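Local structure of transcriptional regulator, TetR family (Vibrio parahaemolyticus, 3HE0) at residues S27-L32 with E60-N65; K36-A41 with G46-Y51; K68-A73 with W96-S101. The protein probably acts as a DNA-binding transcription factor of the TetR family, recognising cis-regulatory DNA through an N-terminal helix-turn-helix domain. All coordinates share one frame; numbering follows the deposited sequence.

Contact 1 of 3, residues S27-L32 with E60-N65; sequences SGFQGL and EEVRLN. With SO4 (sulfate ion), chain D.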
ATOM      1  N   SER A  27     -12.608   9.599   8.076  1.00 41.86           N
ATOM      2  CA  SER A  27     -12.905   8.630   9.133  1.00 42.65           C
ATOM      3  C   SER A  27     -13.452   7.278   8.611  1.00 43.28           C
ATOM      4  O   SER A  27     -14.166   6.566   9.321  1.00 43.62           O
ATOM      5  CB  SER A  27     -13.821   9.280  10.189  1.00 42.77           C
ATOM      6  OG  SER A  27     -14.661  10.279   9.620  1.00 43.53           O
ATOM      7  N   GLY A  28     -13.095   6.931   7.372  1.00 43.97           N
ATOM      8  CA  GLY A  28     -13.333   5.583   6.816  1.00 44.38           C
ATOM      9  C   GLY A  28     -14.743   5.139   6.412  1.00 44.50           C
ATOM     10  O   GLY A  28     -15.753   5.765   6.784  1.00 44.34           O
ATOM     11  N   PHE A  29     -14.782   4.023   5.671  1.00 44.47           N
ATOM     12  CA  PHE A  29     -16.023   3.404   5.155  1.00 44.52           C
ATOM     13  C   PHE A  29     -17.075   3.062   6.228  1.00 44.89           C
ATOM     14  O   PHE A  29     -18.230   3.498   6.130  1.00 45.08           O
ATOM     15  CB  PHE A  29     -15.693   2.139   4.335  1.00 44.09           C
ATOM     16  CG  PHE A  29     -15.045   2.423   2.999  1.00 42.96           C
ATOM     17  CD1 PHE A  29     -15.823   2.614   1.854  1.00 42.12           C
ATOM     18  CD2 PHE A  29     -13.669   2.491   2.872  1.00 41.72           C
ATOM     19  CE1 PHE A  29     -15.229   2.885   0.617  1.00 41.09           C
ATOM     20  CE2 PHE A  29     -13.075   2.760   1.624  1.00 40.51           C
ATOM     21  CZ  PHE A  29     -13.859   2.959   0.507  1.00 40.12           C
ATOM     22  N   GLN A  30     -16.684   2.294   7.242  1.00 45.33           N
ATOM     23  CA  GLN A  30     -17.633   1.826   8.281  1.00 45.77           C
ATOM     24  C   GLN A  30     -18.244   2.967   9.122  1.00 45.71           C
ATOM     25  O   GLN A  30     -19.350   2.843   9.667  1.00 45.26           O
ATOM     26  CB  GLN A  30     -16.949   0.820   9.231  1.00 45.95           C
ATOM     27  CG  GLN A  30     -16.531  -0.504   8.592  1.00 45.92           C
ATOM     28  CD  GLN A  30     -15.706  -1.371   9.539  1.00 46.17           C
ATOM     29  OE1 GLN A  30     -16.168  -1.753  10.616  1.00 46.03           O
ATOM     30  NE2 GLN A  30     -14.479  -1.684   9.138  1.00 45.47           N
ATOM     31  N   GLY A  31     -17.503   4.067   9.239  1.00 45.73           N
ATOM     32  CA  GLY A  31     -17.947   5.205  10.029  1.00 45.55           C
ATOM     33  C   GLY A  31     -19.099   5.975   9.418  1.00 45.17           C
ATOM     34  O   GLY A  31     -19.829   6.646  10.140  1.00 45.58           O
ATOM     35  N   LEU A  32     -19.289   5.849   8.105  1.00 44.36           N
ATOM     36  CA  LEU A  32     -20.160   6.740   7.366  1.00 43.59           C
ATOM     37  C   LEU A  32     -21.603   6.695   7.841  1.00 43.40           C
ATOM     38  O   LEU A  32     -22.211   5.631   7.962  1.00 43.21           O
ATOM     39  CB  LEU A  32     -20.085   6.433   5.871  1.00 43.92           C
ATOM     40  CG  LEU A  32     -20.805   7.418   4.945  1.00 44.09           C
ATOM     41  CD1 LEU A  32     -20.004   8.678   4.742  1.00 44.00           C
ATOM     42  CD2 LEU A  32     -21.045   6.775   3.629  1.00 45.39           C
ATOM     43  N   GLU A  60     -20.079   1.470  -2.878  1.00 27.12           N
ATOM     44  CA  GLU A  60     -19.570   0.929  -4.138  1.00 27.57           C
ATOM     45  C   GLU A  60     -19.340   2.024  -5.156  1.00 26.96           C
ATOM     46  O   GLU A  60     -18.379   1.973  -5.938  1.00 26.32           O
ATOM     47  CB  GLU A  60     -20.538  -0.116  -4.709  1.00 28.05           C
ATOM     48  CG  GLU A  60     -20.043  -0.788  -5.988  1.00 31.88           C
ATOM     49  CD  GLU A  60     -18.677  -1.534  -5.813  1.00 38.79           C
ATOM     50  OE1 GLU A  60     -18.324  -1.992  -4.679  1.00 39.33           O
ATOM     51  OE2 GLU A  60     -17.945  -1.635  -6.834  1.00 43.77           O
ATOM     52  N   GLU A  61     -20.235   3.009  -5.155  1.00 26.35           N
ATOM     53  CA  GLU A  61     -20.149   4.106  -6.100  1.00 26.85           C
ATOM     54  C   GLU A  61     -18.992   4.974  -5.702  1.00 25.72           C
ATOM     55  O   GLU A  61     -18.340   5.551  -6.552  1.00 25.76           O
ATOM     56  CB  GLU A  61     -21.434   4.954  -6.110  1.00 27.61           C
ATOM     57  CG  GLU A  61     -22.636   4.236  -6.659  1.00 32.09           C
ATOM     58  CD  GLU A  61     -22.354   3.718  -8.058  1.00 38.88           C
ATOM     59  OE1 GLU A  61     -21.887   4.526  -8.897  1.00 44.05           O
ATOM     60  OE2 GLU A  61     -22.532   2.496  -8.309  1.00 43.66           O
ATOM     61  N   VAL A  62     -18.739   5.088  -4.413  1.00 25.18           N
ATOM     62  CA  VAL A  62     -17.557   5.808  -3.959  1.00 25.68           C
ATOM     63  C   VAL A  62     -16.273   5.118  -4.497  1.00 25.98           C
ATOM     64  O   VAL A  62     -15.447   5.750  -5.145  1.00 24.37           O
ATOM     65  CB  VAL A  62     -17.549   5.980  -2.406  1.00 25.61           C
ATOM     66  CG1 VAL A  62     -16.153   6.277  -1.887  1.00 25.31           C
ATOM     67  CG2 VAL A  62     -18.520   7.094  -1.998  1.00 24.96           C
ATOM     68  N   ARG A  63     -16.147   3.813  -4.280  1.00 27.44           N
ATOM     69  CA  ARG A  63     -14.947   3.090  -4.779  1.00 28.60           C
ATOM     70  C   ARG A  63     -14.761   3.331  -6.260  1.00 28.30           C
ATOM     71  O   ARG A  63     -13.644   3.610  -6.708  1.00 27.85           O
ATOM     72  CB  ARG A  63     -15.022   1.589  -4.531  1.00 29.14           C
ATOM     73  CG  ARG A  63     -15.087   1.208  -3.058  1.00 31.93           C
ATOM     74  CD  ARG A  63     -15.239  -0.305  -2.870  1.00 35.44           C
ATOM     75  NE  ARG A  63     -15.654  -0.595  -1.493  1.00 38.00           N
ATOM     76  CZ  ARG A  63     -16.895  -0.916  -1.105  1.00 39.89           C
ATOM     77  NH1 ARG A  63     -17.903  -1.065  -1.981  1.00 39.99           N
ATOM     78  NH2 ARG A  63     -17.129  -1.113   0.189  1.00 40.47           N
ATOM     79  N   LEU A  64     -15.849   3.239  -7.029  1.00 28.10           N
ATOM     80  CA  LEU A  64     -15.709   3.341  -8.487  1.00 28.26           C
ATOM     81  C   LEU A  64     -15.332   4.744  -8.861  1.00 28.52           C
ATOM     82  O   LEU A  64     -14.538   4.946  -9.799  1.00 29.56           O
ATOM     83  CB  LEU A  64     -16.981   2.924  -9.239  1.00 28.29           C
ATOM     84  CG  LEU A  64     -17.312   1.429  -9.114  1.00 29.54           C
ATOM     85  CD1 LEU A  64     -18.655   1.063  -9.757  1.00 27.25           C
ATOM     86  CD2 LEU A  64     -16.140   0.569  -9.651  1.00 27.63           C
ATOM     87  N   ASN A  65     -15.893   5.721  -8.139  1.00 27.62           N
ATOM     88  CA  ASN A  65     -15.624   7.107  -8.455  1.00 27.53           C
ATOM     89  C   ASN A  65     -14.149   7.477  -8.112  1.00 27.23           C
ATOM     90  O   ASN A  65     -13.474   8.183  -8.900  1.00 25.55           O
ATOM     91  CB  ASN A  65     -16.617   8.048  -7.724  1.00 27.59           C
ATOM     92  CG  ASN A  65     -16.307   9.525  -7.960  1.00 26.26           C
ATOM     93  OD1 ASN A  65     -16.438  10.016  -9.071  1.00 30.67           O
ATOM     94  ND2 ASN A  65     -15.915  10.229  -6.926  1.00 24.65           N
TER
HETATM   95  S   SO4 D 194     -12.853   1.423   7.352  1.00121.63           S
HETATM   96  O1  SO4 D 194     -13.836   0.615   6.642  1.00121.89           O
HETATM   97  O2  SO4 D 194     -13.531   2.578   7.932  1.00121.46           O
HETATM   98  O3  SO4 D 194     -11.797   1.819   6.413  1.00120.66           O
HETATM   99  O4  SO4 D 194     -12.303   0.652   8.464  1.00121.62           O
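Phe29 reaches from the loop after helix 13-27 to Val62 and Arg63 on helix 55-74, and its CE1 corner does the touching. The packed part is apolar: CE1 lies 4.0 Å from CG of Arg63 and 4.3 Å from CG1 of Val62, both approached obliquely to the ring, while Val62 also packs against helix 13-27. Arg63 runs extended from CG to NE beside the ring; the planes are 12° apart, but CE1 meets the guanidinium obliquely and the two are not stacked. Its NH1 makes a bent salt bridge (2.9 Å, 133°) with OE1 of Glu60, met on the anti side and out of the carboxylate plane. NE, buried by the contact, has no hydrogen-bonding partner in the model.

The other side of the loop is polar and more open, with Gln30 exposed. A sulfate, probably from the crystallisation liquor, accepts a hydrogen bond from N of Gln30 at O2 (3.2 Å) and a weak one from NE2 of Gln30 at O1; Arg109 of this chain and Arg109 of the second subunit also bind it. Gly28, the first residue to leave the helical conformation after helix 13-27, has positive phi and lies beside the anion. This loop-to-helix contact seats the end of helix 13-27, in the TetR-type DNA-binding domain, on helix 55-74, which leads on to the C-terminal domain.

Contact 2 of 3, residues K36-A41 with G46-Y51; sequences KLANEA and GTIYRY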
ATOM      1  N   LYS A  36     -24.920  12.561   8.589  1.00 39.50           N
ATOM      2  CA  LYS A  36     -23.806  13.511   8.502  1.00 38.92           C
ATOM      3  C   LYS A  36     -23.499  13.751   7.030  1.00 37.74           C
ATOM      4  O   LYS A  36     -23.153  14.867   6.647  1.00 38.17           O
ATOM      5  CB  LYS A  36     -22.561  13.008   9.246  1.00 39.01           C
ATOM      6  CG  LYS A  36     -21.833  14.094  10.101  1.00 40.32           C
ATOM      7  CD  LYS A  36     -20.428  14.476   9.597  1.00 41.33           C
ATOM      8  CE  LYS A  36     -19.721  15.446  10.588  1.00 42.62           C
ATOM      9  NZ  LYS A  36     -18.337  15.899  10.185  1.00 43.16           N
ATOM     10  N   LEU A  37     -23.658  12.707   6.212  1.00 36.22           N
ATOM     11  CA  LEU A  37     -23.458  12.828   4.776  1.00 34.79           C
ATOM     12  C   LEU A  37     -24.375  13.912   4.271  1.00 33.87           C
ATOM     13  O   LEU A  37     -23.933  14.832   3.600  1.00 32.76           O
ATOM     14  CB  LEU A  37     -23.713  11.499   4.053  1.00 34.56           C
ATOM     15  CG  LEU A  37     -23.532  11.506   2.527  1.00 34.50           C
ATOM     16  CD1 LEU A  37     -22.103  11.846   2.111  1.00 31.97           C
ATOM     17  CD2 LEU A  37     -23.911  10.180   1.963  1.00 33.29           C
ATOM     18  N   ALA A  38     -25.651  13.821   4.625  1.00 33.62           N
ATOM     19  CA  ALA A  38     -26.634  14.764   4.112  1.00 33.64           C
ATOM     20  C   ALA A  38     -26.305  16.169   4.611  1.00 33.48           C
ATOM     21  O   ALA A  38     -26.373  17.136   3.838  1.00 32.42           O
ATOM     22  CB  ALA A  38     -28.058  14.341   4.493  1.00 33.67           C
ATOM     23  N   ASN A  39     -25.924  16.256   5.888  1.00 34.00           N
ATOM     24  CA  ASN A  39     -25.462  17.507   6.507  1.00 34.66           C
ATOM     25  C   ASN A  39     -24.256  18.107   5.762  1.00 34.15           C
ATOM     26  O   ASN A  39     -24.267  19.281   5.404  1.00 34.05           O
ATOM     27  CB  ASN A  39     -25.084  17.299   7.992  1.00 35.14           C
ATOM     28  CG  ASN A  39     -26.295  17.016   8.893  1.00 36.89           C
ATOM     29  OD1 ASN A  39     -27.433  17.272   8.529  1.00 39.98           O
ATOM     30  ND2 ASN A  39     -26.037  16.483  10.076  1.00 39.43           N
ATOM     31  N   GLU A  40     -23.241  17.290   5.532  1.00 33.73           N
ATOM     32  CA  GLU A  40     -22.033  17.730   4.838  1.00 33.94           C
ATOM     33  C   GLU A  40     -22.206  17.978   3.349  1.00 32.72           C
ATOM     34  O   GLU A  40     -21.496  18.802   2.776  1.00 32.50           O
ATOM     35  CB  GLU A  40     -20.906  16.719   5.033  1.00 34.69           C
ATOM     36  CG  GLU A  40     -20.234  16.791   6.405  1.00 37.66           C
ATOM     37  CD  GLU A  40     -19.801  18.200   6.824  1.00 41.28           C
ATOM     38  OE1 GLU A  40     -18.571  18.510   6.751  1.00 43.93           O
ATOM     39  OE2 GLU A  40     -20.692  18.993   7.251  1.00 43.21           O
ATOM     40  N   ALA A  41     -23.121  17.260   2.715  1.00 31.01           N
ATOM     41  CA  ALA A  41     -23.384  17.490   1.315  1.00 30.08           C
ATOM     42  C   ALA A  41     -24.335  18.656   1.158  1.00 29.63           C
ATOM     43  O   ALA A  41     -24.485  19.191   0.067  1.00 29.80           O
ATOM     44  CB  ALA A  41     -23.959  16.250   0.667  1.00 30.19           C
ATOM     45  N   GLY A  46     -33.559  12.669   2.474  1.00 26.06           N
ATOM     46  CA  GLY A  46     -34.373  12.090   1.414  1.00 24.85           C
ATOM     47  C   GLY A  46     -33.728  12.232   0.047  1.00 23.59           C
ATOM     48  O   GLY A  46     -33.845  11.353  -0.781  1.00 22.46           O
ATOM     49  N   THR A  47     -33.022  13.342  -0.178  1.00 22.36           N
ATOM     50  CA  THR A  47     -32.291  13.527  -1.423  1.00 21.45           C
ATOM     51  C   THR A  47     -31.272  12.404  -1.674  1.00 20.57           C
ATOM     52  O   THR A  47     -31.091  11.991  -2.800  1.00 20.12           O
ATOM     53  CB  THR A  47     -31.620  14.902  -1.452  1.00 21.45           C
ATOM     54  OG1 THR A  47     -32.666  15.886  -1.412  1.00 23.91           O
ATOM     55  CG2 THR A  47     -30.761  15.107  -2.697  1.00 18.64           C
ATOM     56  N   ILE A  48     -30.626  11.899  -0.638  1.00 19.54           N
ATOM     57  CA  ILE A  48     -29.627  10.872  -0.844  1.00 19.52           C
ATOM     58  C   ILE A  48     -30.247   9.609  -1.432  1.00 19.08           C
ATOM     59  O   ILE A  48     -29.641   8.931  -2.280  1.00 19.40           O
ATOM     60  CB  ILE A  48     -28.888  10.528   0.448  1.00 19.83           C
ATOM     61  CG1 ILE A  48     -28.050  11.737   0.872  1.00 20.57           C
ATOM     62  CG2 ILE A  48     -27.984   9.252   0.257  1.00 19.30           C
ATOM     63  CD1 ILE A  48     -27.696  11.748   2.303  1.00 23.33           C
ATOM     64  N   TYR A  49     -31.451   9.291  -0.981  1.00 18.36           N
ATOM     65  CA  TYR A  49     -32.151   8.104  -1.455  1.00 18.45           C
ATOM     66  C   TYR A  49     -32.758   8.227  -2.844  1.00 16.88           C
ATOM     67  O   TYR A  49     -33.223   7.236  -3.391  1.00 16.89           O
ATOM     68  CB  TYR A  49     -33.173   7.650  -0.416  1.00 19.03           C
ATOM     69  CG  TYR A  49     -32.453   7.189   0.849  1.00 22.87           C
ATOM     70  CD1 TYR A  49     -31.820   5.965   0.886  1.00 27.05           C
ATOM     71  CD2 TYR A  49     -32.390   7.986   1.971  1.00 25.72           C
ATOM     72  CE1 TYR A  49     -31.156   5.523   2.008  1.00 30.16           C
ATOM     73  CE2 TYR A  49     -31.733   7.552   3.116  1.00 29.45           C
ATOM     74  CZ  TYR A  49     -31.118   6.312   3.123  1.00 31.68           C
ATOM     75  OH  TYR A  49     -30.435   5.854   4.233  1.00 35.63           O
ATOM     76  N   ARG A  50     -32.725   9.414  -3.428  1.00 15.92           N
ATOM     77  CA  ARG A  50     -33.106   9.584  -4.816  1.00 17.00           C
ATOM     78  C   ARG A  50     -31.983   9.233  -5.771  1.00 16.49           C
ATOM     79  O   ARG A  50     -32.198   9.195  -6.997  1.00 16.14           O
ATOM     80  CB  ARG A  50     -33.547  11.006  -5.062  1.00 17.51           C
ATOM     81  CG  ARG A  50     -34.723  11.396  -4.161  1.00 20.44           C
ATOM     82  CD  ARG A  50     -35.610  12.377  -4.822  1.00 25.97           C
ATOM     83  NE  ARG A  50     -35.008  13.675  -4.748  1.00 29.25           N
ATOM     84  CZ  ARG A  50     -35.186  14.504  -3.736  1.00 33.49           C
ATOM     85  NH1 ARG A  50     -35.962  14.144  -2.713  1.00 34.48           N
ATOM     86  NH2 ARG A  50     -34.572  15.682  -3.750  1.00 35.19           N
ATOM     87  N   TYR A  51     -30.812   8.984  -5.199  1.00 15.73           N
ATOM     88  CA  TYR A  51     -29.602   8.679  -5.964  1.00 17.01           C
ATOM     89  C   TYR A  51     -28.986   7.354  -5.578  1.00 17.74           C
ATOM     90  O   TYR A  51     -28.446   6.721  -6.439  1.00 18.52           O
ATOM     91  CB  TYR A  51     -28.526   9.772  -5.824  1.00 16.05           C
ATOM     92  CG  TYR A  51     -28.947  11.059  -6.413  1.00 15.99           C
ATOM     93  CD1 TYR A  51     -28.769  11.330  -7.764  1.00 17.53           C
ATOM     94  CD2 TYR A  51     -29.574  12.011  -5.629  1.00 16.90           C
ATOM     95  CE1 TYR A  51     -29.206  12.558  -8.302  1.00 15.92           C
ATOM     96  CE2 TYR A  51     -30.023  13.181  -6.149  1.00 16.36           C
ATOM     97  CZ  TYR A  51     -29.844  13.460  -7.480  1.00 16.47           C
ATOM     98  OH  TYR A  51     -30.305  14.683  -7.937  1.00 17.90           O
TER
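Ile48 points its CD1 methyl at Leu37 and Ala38, joining the two helices of the predicted helix-turn-helix motif of this TetR-family protein. Helix 34-41 is the first helix of the motif and the short helix 45-49 the second, by family analogy the recognition helix.

The contact between the segments is wholly apolar, with no hydrogen bond crossing it. CG1 of Ile48 stands anti to the carbonyl carbon (chi1 -67°), and the nearly extended next torsion carries CD1 out toward helix 34-41. There Leu37 crosses the isoleucine at a slant, its CD2 4.1 Å from CD1 of Ile48. The small side chain of Ala38 lets the backbones come close, 7.0 Å between the CA atoms of Ala38 and Ile48. Val43 in the turn packs on both of these residues, and Leu37 also packs on Ala19 and Ala20 of helix 13-27, so the buried contact belongs to the core of the three-helix domain.

In helix 34-41, N of Ala41 binds O of Leu37 at 2.7 Å, whereas helix 45-49 is weakly bonded, with N of Tyr51 on O of Ile48 at 3.1 Å. The closest approach is CB of Ala38 to CD1 of Ile48, tighter than usual van der Waals contact at 3.4 Å.

Contact 3 of 3, residues K68-A73 with W96-S101; sequences KRIASA and WNLAGS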
ATOM      1  N   LYS A  68     -11.900   6.117 -10.686  1.00 31.56           N
ATOM      2  CA  LYS A  68     -11.959   6.862 -11.947  1.00 31.42           C
ATOM      3  C   LYS A  68     -11.092   8.109 -11.863  1.00 31.11           C
ATOM      4  O   LYS A  68     -10.412   8.495 -12.816  1.00 30.58           O
ATOM      5  CB  LYS A  68     -13.410   7.213 -12.295  1.00 31.97           C
ATOM      6  CG  LYS A  68     -13.598   8.064 -13.598  1.00 34.86           C
ATOM      7  CD  LYS A  68     -12.713   7.561 -14.796  1.00 40.76           C
ATOM      8  CE  LYS A  68     -13.489   7.463 -16.135  1.00 43.55           C
ATOM      9  NZ  LYS A  68     -14.255   8.731 -16.474  1.00 45.70           N
ATOM     10  N   ARG A  69     -11.109   8.752 -10.710  1.00 31.25           N
ATOM     11  CA  ARG A  69     -10.341   9.963 -10.535  1.00 31.17           C
ATOM     12  C   ARG A  69      -8.836   9.665 -10.525  1.00 30.97           C
ATOM     13  O   ARG A  69      -8.053  10.364 -11.166  1.00 30.19           O
ATOM     14  CB  ARG A  69     -10.776  10.652  -9.243  1.00 31.89           C
ATOM     15  CG  ARG A  69     -12.238  11.166  -9.293  1.00 34.11           C
ATOM     16  CD  ARG A  69     -12.332  12.494  -8.682  1.00 38.13           C
ATOM     17  NE  ARG A  69     -12.496  12.409  -7.243  1.00 41.38           N
ATOM     18  CZ  ARG A  69     -11.884  13.179  -6.347  1.00 43.47           C
ATOM     19  NH1 ARG A  69     -12.170  12.998  -5.068  1.00 44.31           N
ATOM     20  NH2 ARG A  69     -10.970  14.092  -6.693  1.00 45.43           N
ATOM     21  N   ILE A  70      -8.460   8.602  -9.818  1.00 31.19           N
ATOM     22  CA  ILE A  70      -7.073   8.162  -9.790  1.00 31.29           C
ATOM     23  C   ILE A  70      -6.619   7.903 -11.236  1.00 31.72           C
ATOM     24  O   ILE A  70      -5.616   8.486 -11.676  1.00 31.64           O
ATOM     25  CB  ILE A  70      -6.885   6.962  -8.868  1.00 31.13           C
ATOM     26  CG1 ILE A  70      -7.087   7.418  -7.426  1.00 28.50           C
ATOM     27  CG2 ILE A  70      -5.463   6.361  -9.024  1.00 31.44           C
ATOM     28  CD1 ILE A  70      -7.252   6.269  -6.435  1.00 29.20           C
ATOM     29  N   ALA A  71      -7.414   7.158 -12.000  1.00 32.09           N
ATOM     30  CA  ALA A  71      -7.051   6.835 -13.394  1.00 32.73           C
ATOM     31  C   ALA A  71      -6.819   8.073 -14.240  1.00 33.49           C
ATOM     32  O   ALA A  71      -5.830   8.141 -14.994  1.00 33.62           O
ATOM     33  CB  ALA A  71      -8.081   5.914 -14.047  1.00 32.34           C
ATOM     34  N   SER A  72      -7.688   9.081 -14.117  1.00 34.10           N
ATOM     35  CA  SER A  72      -7.435  10.311 -14.845  1.00 34.61           C
ATOM     36  C   SER A  72      -6.278  11.124 -14.248  1.00 34.33           C
ATOM     37  O   SER A  72      -5.563  11.790 -14.995  1.00 34.59           O
ATOM     38  CB  SER A  72      -8.696  11.171 -15.018  1.00 35.14           C
ATOM     39  OG  SER A  72      -9.605  10.930 -13.971  1.00 38.29           O
ATOM     40  N   ALA A  73      -6.075  11.099 -12.934  1.00 33.74           N
ATOM     41  CA  ALA A  73      -4.916  11.789 -12.396  1.00 33.29           C
ATOM     42  C   ALA A  73      -3.600  11.093 -12.937  1.00 33.38           C
ATOM     43  O   ALA A  73      -2.704  11.731 -13.508  1.00 32.38           O
ATOM     44  CB  ALA A  73      -4.974  11.790 -10.900  1.00 33.30           C
ATOM     45  N   TRP A  96       3.435  10.154  -8.037  1.00 26.79           N
ATOM     46  CA  TRP A  96       4.168  10.736  -6.924  1.00 27.36           C
ATOM     47  C   TRP A  96       3.394  11.910  -6.336  1.00 28.40           C
ATOM     48  O   TRP A  96       3.304  12.073  -5.125  1.00 27.92           O
ATOM     49  CB  TRP A  96       5.534  11.218  -7.421  1.00 27.64           C
ATOM     50  CG  TRP A  96       6.406  11.837  -6.413  1.00 25.74           C
ATOM     51  CD1 TRP A  96       6.552  13.146  -6.168  1.00 27.95           C
ATOM     52  CD2 TRP A  96       7.291  11.159  -5.533  1.00 27.51           C
ATOM     53  NE1 TRP A  96       7.467  13.347  -5.164  1.00 28.31           N
ATOM     54  CE2 TRP A  96       7.943  12.133  -4.765  1.00 27.42           C
ATOM     55  CE3 TRP A  96       7.607   9.821  -5.333  1.00 28.32           C
ATOM     56  CZ2 TRP A  96       8.866  11.817  -3.790  1.00 30.19           C
ATOM     57  CZ3 TRP A  96       8.526   9.502  -4.365  1.00 30.63           C
ATOM     58  CH2 TRP A  96       9.158  10.498  -3.607  1.00 30.67           C
ATOM     59  N   ASN A  97       2.848  12.730  -7.220  1.00 29.21           N
ATOM     60  CA  ASN A  97       2.085  13.888  -6.802  1.00 30.32           C
ATOM     61  C   ASN A  97       0.696  13.599  -6.271  1.00 29.95           C
ATOM     62  O   ASN A  97       0.090  14.469  -5.733  1.00 30.58           O
ATOM     63  CB  ASN A  97       2.053  14.939  -7.919  1.00 30.54           C
ATOM     64  CG  ASN A  97       3.419  15.553  -8.148  1.00 32.25           C
ATOM     65  OD1 ASN A  97       3.937  15.569  -9.263  1.00 35.74           O
ATOM     66  ND2 ASN A  97       4.043  15.998  -7.069  1.00 34.98           N
ATOM     67  N   LEU A  98       0.201  12.382  -6.371  1.00 30.33           N
ATOM     68  CA  LEU A  98      -1.046  12.046  -5.695  1.00 30.16           C
ATOM     69  C   LEU A  98      -0.849  11.821  -4.198  1.00 30.33           C
ATOM     70  O   LEU A  98      -1.840  11.789  -3.461  1.00 30.10           O
ATOM     71  CB  LEU A  98      -1.666  10.786  -6.283  1.00 30.20           C
ATOM     72  CG  LEU A  98      -2.499  11.053  -7.525  1.00 31.22           C
ATOM     73  CD1 LEU A  98      -2.852   9.750  -8.184  1.00 28.88           C
ATOM     74  CD2 LEU A  98      -3.746  11.799  -7.122  1.00 30.09           C
ATOM     75  N   ALA A  99       0.393  11.616  -3.756  1.00 29.31           N
ATOM     76  CA  ALA A  99       0.619  11.220  -2.377  1.00 30.05           C
ATOM     77  C   ALA A  99       0.118  12.326  -1.454  1.00 30.36           C
ATOM     78  O   ALA A  99       0.335  13.506  -1.723  1.00 30.15           O
ATOM     79  CB  ALA A  99       2.102  10.937  -2.113  1.00 30.20           C
ATOM     80  N   GLY A 100      -0.544  11.926  -0.375  1.00 30.66           N
ATOM     81  CA  GLY A 100      -1.140  12.859   0.579  1.00 31.42           C
ATOM     82  C   GLY A 100      -2.507  13.404   0.179  1.00 31.75           C
ATOM     83  O   GLY A 100      -3.023  14.309   0.826  1.00 32.34           O
ATOM     84  N   SER A 101      -3.089  12.874  -0.887  1.00 32.05           N
ATOM     85  CA  SER A 101      -4.406  13.288  -1.353  1.00 32.23           C
ATOM     86  C   SER A 101      -5.507  12.451  -0.696  1.00 32.87           C
ATOM     87  O   SER A 101      -5.242  11.371  -0.145  1.00 32.94           O
ATOM     88  CB  SER A 101      -4.508  13.102  -2.874  1.00 32.39           C
ATOM     89  OG  SER A 101      -4.663  11.720  -3.225  1.00 32.16           O
TER
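Leu98 sets both of its methyls against Ala73: CD1 and CD2 each lie 4.0 Å from CB of Ala73, so the alanine methyl faces the fork of the leucine. With chi1 at -84°, CG of Leu98 stands beside its own backbone N, and the nearly extended second torsion turns the fork toward helix 55-74. One turn earlier on that helix, CG2 of Ile70 adds a looser contact, 4.4 Å from CD1 of Leu98. Ile70 also packs on Leu103 and Ser107 of helix 102-107 and lies near a bound glycerol, probably from the crystallisation liquor. These apolar contacts join the long helix that leaves the DNA-binding domain to the turn between helices 84-97 and 102-107, within the helical C-terminal part of the TetR-type fold. The burial is modest, and none of the three touching residues is fully enclosed.

Hydrogen bonds act within each segment and do not cross between them. Leu98 to Ser101 forms a type II beta turn, closed by N of Ser101 on O of Leu98 at 3.1 Å. The same carbonyl oxygen receives OG of Ser101 at 2.8 Å, in the carbonyl plane, so two bonds from one residue grip it. Gly100 takes the positive phi of this turn. Ser101 is the N-cap of helix 102-107, and its OG also bonds to N of Asn104, which ties the turn carrying Leu98 to the start of that helix. On helix 55-74, O of Lys68 likewise has two donors from a single residue: OG of Ser72, at 2.8 Å, and N of Ser72 reach it from opposite faces of its plane.

How the contacts relate
Contacts 1 and 3 share helix 55-74, whose earlier part meets the loop 27-32 and whose later part meets the turn after helix 84-97; their centres are about 17 Å apart. Contact 2 lies within the chain that contact 1 spans, in the same DNA-binding domain; its centre is about 26 Å from that of contact 3. Burial falls from contact 2, all of whose touching residues are buried, through the partly buried contact 1 to contact 3 at the surface. All three meet through carbon atoms, without hydrogen bonds between their segments. Contact 1 adds a salt bridge within its own helix segment, and it alone involves a sulfate and the second subunit; the polar bonds of contact 3 lie within its segments, in a turn that leads to a helix cap and along helix 55-74.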